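Local atomic coordinates of penicillin-binding protein 2B (Streptococcus pneumoniae, PDB entry 2WAD), a protein that probably cross-links the peptide stems of neighbouring glycan strands as a peptidoglycan transpeptidase, working in peripheral cell wall synthesis, and is a target of penicillin. Residues 167-170 with 171-174; 256-259 with 260-263; 314-317 with 318-321. All coordinates share one frame; numbering follows the deposited sequence.

Contact 1 of 3, residues 167-170 with 171-174; sequences YTED and EKKE
With its hydroxyl between the backbone N and the carbonyl carbon (chi1 67°), T168 turns OG1 toward the start of the helix, where it meets E171. E171 has an intermediate first torsion (chi1 -137°), and its chain then runs extended, which brings the carboxylate back across the threonine at about a right angle. The two form a capping box. T168, at the N-cap of helix 169-182, accepts from E171 N at 3.3 Å from OG1, a nearly straight bond. In the other half, the amide N of T168 gives only a weak bond to E171 OE1, 3.5 Å away. E171 OE1 also takes the hydroxyl of T168 on its anti lone pair, T168 OG1 to OE1 being 3.3 Å.

The other oxygen of E171 is placed against Y167: OE2 lies in the ring plane at its edge, 3.2 Å from Y167 CD1, where the weakly positive ring hydrogens suit a carboxylate. The side chain of Y167 also touches L116 and Y120 of helix 113-121, which packs it against the neighbouring helix.

Behind the cap, K172 N bonds to T168 O at 3.1 Å and K173 N to D170 O at 2.9 Å. E169 and K172 run side by side in the same direction, ending in a long salt bridge of 3.7 Å between E169 OE2 and K172 NZ.

Threonine suits the N-cap because its short hydroxyl replaces a missing carbonyl, and glutamate three residues on is long enough to reach back. The acidic residues of this first turn should also interact favourably with the helix dipole, and K172 and K173 probably offset part of their charge.

Contact 2 of 3, residues 256-259 with 260-263; sequences GYSL and NDRV
S258 and N260 meet across a tight chain reversal in the loop between helices 249-255 and 267-271, a local contact in which side chains hold a turn together. The backbone angles of L259 and N260 are close to those of a type I turn, and the chain doubles back so that Y257 and S258 face D261 and V263.

At the bend, the hydroxyl of S258 is swung to the far side of CB from its own amide (chi1 165°) and donates to the side-chain carbonyl of N260, S258 OG to N260 OD1 2.6 Å. The donor approaches that oxygen from somewhat outside the amide plane, tilted 23°. The same OG receives a weak, bent bond from L259 N. A serine is short enough to serve both partners, and asparagine offers an acceptor on a chain just long enough to curl back.

Below the bend, D261 turns its carboxylate toward the incoming limb of the turn, residues 257-258, and its OD2 accepts from S258 N, 2.9 Å away. D261 is buried, and OD2 also makes a salt bridge to R280, which the side chains of Y257 and S258 touch as well; the exact place of OD2 is less sure, which qualifies both bonds. Carboxylate and tyrosine ring are turned 60° against each other, with D261 CB in the ring plane at its edge. Further along, V263 CG1 touches Y257 CE1 at 3.6 Å, a compact apolar group beside the ring.

G256, with its positive phi, takes the chain out of helix 249-255 just before Y257 and the turn. The hydroxyl of Y257 bonds to E273 at the start of helix 273-276, V263 N bonds to S238, and L259 is backbone hydrogen-bonded to L244, tying the reversal to the segment between helices 231-234 and 249-255.

Contact 3 of 3, residues 314-317 with 318-321; sequences LAFQ and DSVD
F316 and V320, one helical turn apart, form the apolar part of this contact. The methyl CG2 of V320 lies over one face of the F316 ring, 4.0 Å from its centroid and offset toward the rim, a CH-pi contact. V320 CG2 is 3.8 Å from F316 CZ. The phenyl group reaches this place because CG points opposite the backbone N (chi1 -172°), laying the ring beside the following turn; the branch of valine at CB puts one methyl, CG2, over it.

The backbone interactions are those of a regular alpha-helix. D318 N bonds to L314 O and S319 N to A315 O; V320 N bonds to F316 O at 2.9 Å and D321 N to Q317 O at 3.0 Å, both almost straight at the hydrogen. S319 OG comes 3.2 Å from F316 O, and the small side chain of S319 fits beside L672 of helix 661-676.

Polar side chains gather on another side. Q317 and D321 cross with their amide and carboxylate planes nearly perpendicular (82°), Q317 NE2 3.8 Å from D321 OD2. They share a water, which is 2.7 Å from D321 OD1 and only weakly bonded to Q317 NE2. Stronger partners lie beyond the helix: Q317 NE2 donates to M358 O, and D321 OD2 takes the hydroxyl of S359. The buried amide of Q317 thus satisfies the main-chain carbonyl of M358. D318 similarly accepts from S229.

Helix 314-334 packs on strand 355-363 through F316, Q317 and V320, with D321 bonded to S359, and alongside helix 661-676, where I669 and L672 pack on F316 and Y673 meets its ring edge-to-face. At the N-terminal end, L314 N bonds to D65, and the side chain of L314 touches L71 and L230.

In the fold
The three contacts follow one another along the chain, and none touches another. The centres of the first two are about 30 Å apart, and those of the first and last about 54 Å. Contact 1 is a surface helix start, far from the centre of the chain, and relies on charged and hydroxyl groups. Contact 2, partly buried, holds a loop without regular structure and pairs a buried carboxylate with an arginine. Both fall within the range of the dimerisation domain family. Contact 3 opens the transpeptidase region; whereas contact 1 spans the start of a helix, contact 3 lies wholly within one, and there an aromatic-aliphatic pair faces the interior and polar ends reach a neighbouring strand.

Contact 1 of 3, residues 167-170 with 171-174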
ATOM      1  N   TYR A 167       2.200  41.506  22.544  1.00 66.06           N
ATOM      2  CA  TYR A 167       0.978  40.916  23.096  1.00 64.58           C
ATOM      3  C   TYR A 167       1.248  40.125  24.379  1.00 63.97           C
ATOM      4  O   TYR A 167       1.996  39.148  24.356  1.00 62.02           O
ATOM      5  CB  TYR A 167       0.287  40.023  22.046  1.00 63.17           C
ATOM      6  CG  TYR A 167      -0.434  40.804  20.965  1.00 59.02           C
ATOM      7  CD1 TYR A 167      -1.375  41.773  21.294  1.00 49.47           C
ATOM      8  CD2 TYR A 167      -0.173  40.579  19.619  1.00 58.29           C
ATOM      9  CE1 TYR A 167      -2.030  42.497  20.316  1.00 49.82           C
ATOM     10  CE2 TYR A 167      -0.825  41.307  18.627  1.00 56.41           C
ATOM     11  CZ  TYR A 167      -1.748  42.265  18.986  1.00 53.43           C
ATOM     12  OH  TYR A 167      -2.410  42.986  18.022  1.00 53.62           O
ATOM     13  N   THR A 168       0.642  40.539  25.489  1.00 64.31           N
ATOM     14  CA  THR A 168       0.785  39.787  26.733  1.00 64.98           C
ATOM     15  C   THR A 168       0.348  38.369  26.433  1.00 65.18           C
ATOM     16  O   THR A 168      -0.263  38.124  25.390  1.00 66.22           O
ATOM     17  CB  THR A 168      -0.095  40.310  27.883  1.00 65.83           C
ATOM     18  OG1 THR A 168      -1.478  40.097  27.576  1.00 67.24           O
ATOM     19  CG2 THR A 168       0.172  41.781  28.166  1.00 66.20           C
ATOM     20  N   GLU A 169       0.663  37.454  27.344  1.00 64.33           N
ATOM     21  CA  GLU A 169       0.444  36.030  27.120  1.00 64.04           C
ATOM     22  C   GLU A 169      -1.039  35.662  27.143  1.00 62.55           C
ATOM     23  O   GLU A 169      -1.474  34.747  26.437  1.00 62.01           O
ATOM     24  CB  GLU A 169       1.228  35.195  28.141  1.00 65.98           C
ATOM     25  CG  GLU A 169       2.751  35.324  28.057  1.00 67.85           C
ATOM     26  CD  GLU A 169       3.311  34.920  26.700  1.00 72.03           C
ATOM     27  OE1 GLU A 169       3.066  33.774  26.263  1.00 68.35           O
ATOM     28  OE2 GLU A 169       3.999  35.756  26.070  1.00 73.66           O
ATOM     29  N   ASP A 170      -1.807  36.383  27.955  1.00 60.98           N
ATOM     30  CA  ASP A 170      -3.266  36.247  27.986  1.00 59.33           C
ATOM     31  C   ASP A 170      -3.905  36.740  26.683  1.00 57.13           C
ATOM     32  O   ASP A 170      -4.792  36.095  26.127  1.00 54.36           O
ATOM     33  CB  ASP A 170      -3.858  37.022  29.169  1.00 58.65           C
ATOM     34  CG  ASP A 170      -3.684  36.303  30.495  1.00 60.24           C
ATOM     35  OD1 ASP A 170      -3.048  35.220  30.533  1.00 57.49           O
ATOM     36  OD2 ASP A 170      -4.196  36.839  31.506  1.00 58.03           O
ATOM     37  N   GLU A 171      -3.453  37.901  26.218  1.00 56.46           N
ATOM     38  CA  GLU A 171      -3.815  38.415  24.902  1.00 56.56           C
ATOM     39  C   GLU A 171      -3.620  37.344  23.833  1.00 54.94           C
ATOM     40  O   GLU A 171      -4.512  37.105  23.020  1.00 54.10           O
ATOM     41  CB  GLU A 171      -2.950  39.626  24.569  1.00 57.17           C
ATOM     42  CG  GLU A 171      -3.707  40.769  23.940  1.00 63.59           C
ATOM     43  CD  GLU A 171      -3.085  42.117  24.250  1.00 68.56           C
ATOM     44  OE1 GLU A 171      -2.394  42.258  25.286  1.00 65.91           O
ATOM     45  OE2 GLU A 171      -3.304  43.047  23.446  1.00 71.05           O
ATOM     46  N   LYS A 172      -2.464  36.684  23.844  1.00 53.00           N
ATOM     47  CA  LYS A 172      -2.180  35.660  22.850  1.00 52.47           C
ATOM     48  C   LYS A 172      -3.250  34.573  22.792  1.00 50.04           C
ATOM     49  O   LYS A 172      -3.446  33.927  21.759  1.00 47.90           O
ATOM     50  CB  LYS A 172      -0.796  35.046  23.056  1.00 53.25           C
ATOM     51  CG  LYS A 172       0.343  35.940  22.587  1.00 59.80           C
ATOM     52  CD  LYS A 172       1.638  35.157  22.464  1.00 67.50           C
ATOM     53  CE  LYS A 172       2.786  36.066  22.057  1.00 70.87           C
ATOM     54  NZ  LYS A 172       4.092  35.436  22.393  1.00 72.84           N
ATOM     55  N   LYS A 173      -3.943  34.385  23.909  1.00 48.90           N
ATOM     56  CA  LYS A 173      -4.922  33.314  24.034  1.00 47.62           C
ATOM     57  C   LYS A 173      -6.234  33.718  23.388  1.00 46.50           C
ATOM     58  O   LYS A 173      -6.894  32.893  22.755  1.00 43.50           O
ATOM     59  CB  LYS A 173      -5.169  32.974  25.500  1.00 49.18           C
ATOM     60  CG  LYS A 173      -3.957  32.413  26.234  1.00 50.47           C
ATOM     61  CD  LYS A 173      -4.326  32.124  27.684  1.00 55.71           C
ATOM     62  CE  LYS A 173      -3.296  31.232  28.347  1.00 60.45           C
ATOM     63  NZ  LYS A 173      -3.745  30.903  29.723  1.00 65.02           N
ATOM     64  N   GLU A 174      -6.609  34.985  23.529  1.00 44.15           N
ATOM     65  CA  GLU A 174      -7.791  35.432  22.823  1.00 46.87           C
ATOM     66  C   GLU A 174      -7.497  35.511  21.328  1.00 46.65           C
ATOM     67  O   GLU A 174      -8.336  35.138  20.501  1.00 46.30           O
ATOM     68  CB  GLU A 174      -8.398  36.703  23.422  1.00 46.68           C
ATOM     69  CG  GLU A 174      -7.708  37.996  23.078  1.00 51.51           C
ATOM     70  CD  GLU A 174      -8.372  39.186  23.749  1.00 56.63           C
ATOM     71  OE1 GLU A 174      -9.053  39.014  24.788  1.00 56.06           O
ATOM     72  OE2 GLU A 174      -8.204  40.305  23.228  1.00 60.36           O
TER

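Contact 2 of 3, residues 256-259 with 260-263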
ATOM      1  N   GLY A 256     -13.961  18.710  -4.866  1.00 68.63           N
ATOM      2  CA  GLY A 256     -15.227  19.134  -4.277  1.00 67.13           C
ATOM      3  C   GLY A 256     -15.174  19.424  -2.792  1.00 67.18           C
ATOM      4  O   GLY A 256     -16.137  19.935  -2.221  1.00 66.67           O
ATOM      5  N   TYR A 257     -14.045  19.114  -2.163  1.00 66.59           N
ATOM      6  CA  TYR A 257     -13.965  19.084  -0.706  1.00 66.70           C
ATOM      7  C   TYR A 257     -13.926  20.469  -0.079  1.00 67.30           C
ATOM      8  O   TYR A 257     -13.623  21.457  -0.747  1.00 68.45           O
ATOM      9  CB  TYR A 257     -12.711  18.333  -0.251  1.00 66.60           C
ATOM     10  CG  TYR A 257     -12.722  16.839  -0.471  1.00 63.93           C
ATOM     11  CD1 TYR A 257     -12.473  15.971   0.580  1.00 62.69           C
ATOM     12  CD2 TYR A 257     -12.961  16.301  -1.730  1.00 60.53           C
ATOM     13  CE1 TYR A 257     -12.468  14.600   0.386  1.00 63.50           C
ATOM     14  CE2 TYR A 257     -12.954  14.936  -1.932  1.00 62.29           C
ATOM     15  CZ  TYR A 257     -12.708  14.088  -0.871  1.00 61.45           C
ATOM     16  OH  TYR A 257     -12.704  12.725  -1.066  1.00 54.08           O
ATOM     17  N   SER A 258     -14.221  20.509   1.216  1.00 67.12           N
ATOM     18  CA  SER A 258     -13.946  21.657   2.071  1.00 67.01           C
ATOM     19  C   SER A 258     -12.525  21.543   2.630  1.00 67.27           C
ATOM     20  O   SER A 258     -11.841  20.535   2.426  1.00 67.26           O
ATOM     21  CB  SER A 258     -14.972  21.723   3.204  1.00 66.82           C
ATOM     22  OG  SER A 258     -14.561  22.602   4.233  1.00 68.06           O
ATOM     23  N   LEU A 259     -12.092  22.581   3.339  1.00 66.66           N
ATOM     24  CA  LEU A 259     -10.694  22.740   3.727  1.00 66.07           C
ATOM     25  C   LEU A 259     -10.376  22.057   5.055  1.00 65.49           C
ATOM     26  O   LEU A 259      -9.213  21.774   5.351  1.00 66.21           O
ATOM     27  CB  LEU A 259     -10.355  24.237   3.774  1.00 67.25           C
ATOM     28  CG  LEU A 259      -8.938  24.823   3.784  1.00 66.51           C
ATOM     29  CD1 LEU A 259      -7.935  24.044   2.946  1.00 66.29           C
ATOM     30  CD2 LEU A 259      -9.023  26.272   3.311  1.00 69.00           C
ATOM     31  N   ASN A 260     -11.410  21.788   5.847  1.00 64.26           N
ATOM     32  CA  ASN A 260     -11.263  21.114   7.137  1.00 63.33           C
ATOM     33  C   ASN A 260     -11.624  19.626   7.086  1.00 62.31           C
ATOM     34  O   ASN A 260     -11.720  18.954   8.121  1.00 62.24           O
ATOM     35  CB  ASN A 260     -12.138  21.803   8.182  1.00 63.56           C
ATOM     36  CG  ASN A 260     -13.603  21.789   7.800  1.00 66.34           C
ATOM     37  OD1 ASN A 260     -13.953  21.721   6.618  1.00 64.76           O
ATOM     38  ND2 ASN A 260     -14.471  21.852   8.805  1.00 66.16           N
ATOM     39  N   ASP A 261     -11.823  19.124   5.872  1.00 60.45           N
ATOM     40  CA  ASP A 261     -12.176  17.725   5.639  1.00 59.36           C
ATOM     41  C   ASP A 261     -11.132  16.739   6.139  1.00 56.63           C
ATOM     42  O   ASP A 261      -9.932  16.976   6.033  1.00 56.48           O
ATOM     43  CB  ASP A 261     -12.408  17.470   4.150  1.00 59.68           C
ATOM     44  CG  ASP A 261     -13.725  18.043   3.660  1.00 61.39           C
ATOM     45  OD1 ASP A 261     -14.499  18.580   4.483  1.00 67.52           O
ATOM     46  OD2 ASP A 261     -13.990  17.943   2.444  1.00 61.26           O
ATOM     47  N   ARG A 262     -11.604  15.626   6.683  1.00 54.41           N
ATOM     48  CA  ARG A 262     -10.702  14.547   7.051  1.00 52.84           C
ATOM     49  C   ARG A 262     -10.631  13.474   5.974  1.00 50.68           C
ATOM     50  O   ARG A 262     -11.633  12.854   5.628  1.00 49.81           O
ATOM     51  CB  ARG A 262     -11.055  13.999   8.427  1.00 52.94           C
ATOM     52  CG  ARG A 262     -10.859  15.073   9.470  1.00 56.52           C
ATOM     53  CD  ARG A 262     -10.854  14.494  10.849  1.00 60.93           C
ATOM     54  NE  ARG A 262     -12.220  14.317  11.314  1.00 67.86           N
ATOM     55  CZ  ARG A 262     -12.535  13.631  12.405  1.00 71.44           C
ATOM     56  NH1 ARG A 262     -11.569  13.062  13.113  1.00 72.45           N
ATOM     57  NH2 ARG A 262     -13.805  13.508  12.779  1.00 74.56           N
ATOM     58  N   VAL A 263      -9.426  13.297   5.442  1.00 48.00           N
ATOM     59  CA  VAL A 263      -9.189  12.479   4.269  1.00 46.55           C
ATOM     60  C   VAL A 263      -8.099  11.428   4.535  1.00 46.04           C
ATOM     61  O   VAL A 263      -7.313  11.547   5.483  1.00 44.68           O
ATOM     62  CB  VAL A 263      -8.813  13.363   3.057  1.00 47.69           C
ATOM     63  CG1 VAL A 263      -9.829  14.496   2.902  1.00 46.23           C
ATOM     64  CG2 VAL A 263      -7.412  13.934   3.218  1.00 43.66           C
TER

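Contact 3 of 3, residues 314-317 with 318-321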
ATOM      1  N   LEU A 314      -7.918 -11.965   9.317  1.00 42.23           N
ATOM      2  CA  LEU A 314      -6.973 -11.780  10.413  1.00 43.27           C
ATOM      3  C   LEU A 314      -6.339 -13.069  10.952  1.00 44.47           C
ATOM      4  O   LEU A 314      -5.139 -13.079  11.226  1.00 43.66           O
ATOM      5  CB  LEU A 314      -7.657 -11.055  11.573  1.00 45.76           C
ATOM      6  CG  LEU A 314      -7.344  -9.593  11.904  1.00 49.81           C
ATOM      7  CD1 LEU A 314      -7.318  -8.780  10.638  1.00 54.13           C
ATOM      8  CD2 LEU A 314      -8.370  -9.045  12.884  1.00 48.86           C
ATOM      9  N   ALA A 315      -7.141 -14.119  11.140  1.00 41.45           N
ATOM     10  CA  ALA A 315      -6.677 -15.367  11.731  1.00 43.80           C
ATOM     11  C   ALA A 315      -5.635 -16.000  10.815  1.00 44.33           C
ATOM     12  O   ALA A 315      -4.563 -16.407  11.276  1.00 42.96           O
ATOM     13  CB  ALA A 315      -7.855 -16.339  11.999  1.00 42.32           C
ATOM     14  N   PHE A 316      -5.942 -16.073   9.519  1.00 43.21           N
ATOM     15  CA  PHE A 316      -4.952 -16.536   8.547  1.00 42.13           C
ATOM     16  C   PHE A 316      -3.674 -15.687   8.592  1.00 40.34           C
ATOM     17  O   PHE A 316      -2.554 -16.195   8.731  1.00 39.43           O
ATOM     18  CB  PHE A 316      -5.519 -16.662   7.123  1.00 37.88           C
ATOM     19  CG  PHE A 316      -4.572 -17.320   6.178  1.00 37.75           C
ATOM     20  CD1 PHE A 316      -4.156 -18.625   6.396  1.00 42.87           C
ATOM     21  CD2 PHE A 316      -4.039 -16.623   5.109  1.00 34.48           C
ATOM     22  CE1 PHE A 316      -3.234 -19.232   5.549  1.00 38.49           C
ATOM     23  CE2 PHE A 316      -3.125 -17.215   4.251  1.00 37.30           C
ATOM     24  CZ  PHE A 316      -2.720 -18.514   4.470  1.00 42.10           C
ATOM     25  N   GLN A 317      -3.850 -14.377   8.525  1.00 38.86           N
ATOM     26  CA  GLN A 317      -2.705 -13.477   8.555  1.00 37.80           C
ATOM     27  C   GLN A 317      -1.872 -13.655   9.825  1.00 38.26           C
ATOM     28  O   GLN A 317      -0.647 -13.603   9.762  1.00 41.14           O
ATOM     29  CB  GLN A 317      -3.138 -12.019   8.335  1.00 34.47           C
ATOM     30  CG  GLN A 317      -2.015 -10.984   8.526  1.00 35.96           C
ATOM     31  CD  GLN A 317      -1.269 -10.628   7.244  1.00 34.87           C
ATOM     32  OE1 GLN A 317      -1.585 -11.134   6.168  1.00 31.67           O
ATOM     33  NE2 GLN A 317      -0.314  -9.710   7.344  1.00 28.82           N
ATOM     34  N   ASP A 318      -2.528 -13.876  10.968  1.00 37.25           N
ATOM     35  CA  ASP A 318      -1.856 -14.075  12.246  1.00 37.27           C
ATOM     36  C   ASP A 318      -1.015 -15.345  12.200  1.00 36.90           C
ATOM     37  O   ASP A 318       0.103 -15.393  12.725  1.00 36.38           O
ATOM     38  CB  ASP A 318      -2.862 -14.214  13.403  1.00 39.29           C
ATOM     39  CG  ASP A 318      -3.529 -12.901  13.778  1.00 39.16           C
ATOM     40  OD1 ASP A 318      -3.085 -11.821  13.336  1.00 43.70           O
ATOM     41  OD2 ASP A 318      -4.499 -12.951  14.552  1.00 48.14           O
ATOM     42  N   SER A 319      -1.570 -16.385  11.599  1.00 36.20           N
ATOM     43  CA  SER A 319      -0.884 -17.668  11.622  1.00 40.36           C
ATOM     44  C   SER A 319       0.297 -17.685  10.637  1.00 38.42           C
ATOM     45  O   SER A 319       1.356 -18.235  10.927  1.00 40.54           O
ATOM     46  CB  SER A 319      -1.874 -18.841  11.519  1.00 39.08           C
ATOM     47  OG  SER A 319      -2.340 -19.015  10.206  1.00 48.60           O
ATOM     48  N   VAL A 320       0.176 -16.989   9.514  1.00 38.48           N
ATOM     49  CA  VAL A 320       1.370 -16.751   8.685  1.00 36.26           C
ATOM     50  C   VAL A 320       2.482 -15.939   9.394  1.00 35.89           C
ATOM     51  O   VAL A 320       3.649 -16.316   9.361  1.00 33.37           O
ATOM     52  CB  VAL A 320       0.997 -16.164   7.308  1.00 33.68           C
ATOM     53  CG1 VAL A 320       2.239 -15.936   6.455  1.00 28.71           C
ATOM     54  CG2 VAL A 320       0.046 -17.112   6.620  1.00 30.35           C
ATOM     55  N   ASP A 321       2.130 -14.825  10.035  1.00 36.77           N
ATOM     56  CA  ASP A 321       3.081 -14.057  10.849  1.00 34.95           C
ATOM     57  C   ASP A 321       3.832 -14.953  11.856  1.00 34.91           C
ATOM     58  O   ASP A 321       5.046 -14.854  12.010  1.00 37.43           O
ATOM     59  CB  ASP A 321       2.325 -12.946  11.608  1.00 35.44           C
ATOM     60  CG  ASP A 321       1.796 -11.826  10.698  1.00 38.56           C
ATOM     61  OD1 ASP A 321       1.036 -10.983  11.198  1.00 41.03           O
ATOM     62  OD2 ASP A 321       2.128 -11.720   9.493  1.00 43.91           O
TER
HETATM   63  O   HOH W   1       0.969  -8.469  10.250  1.00 42.19           O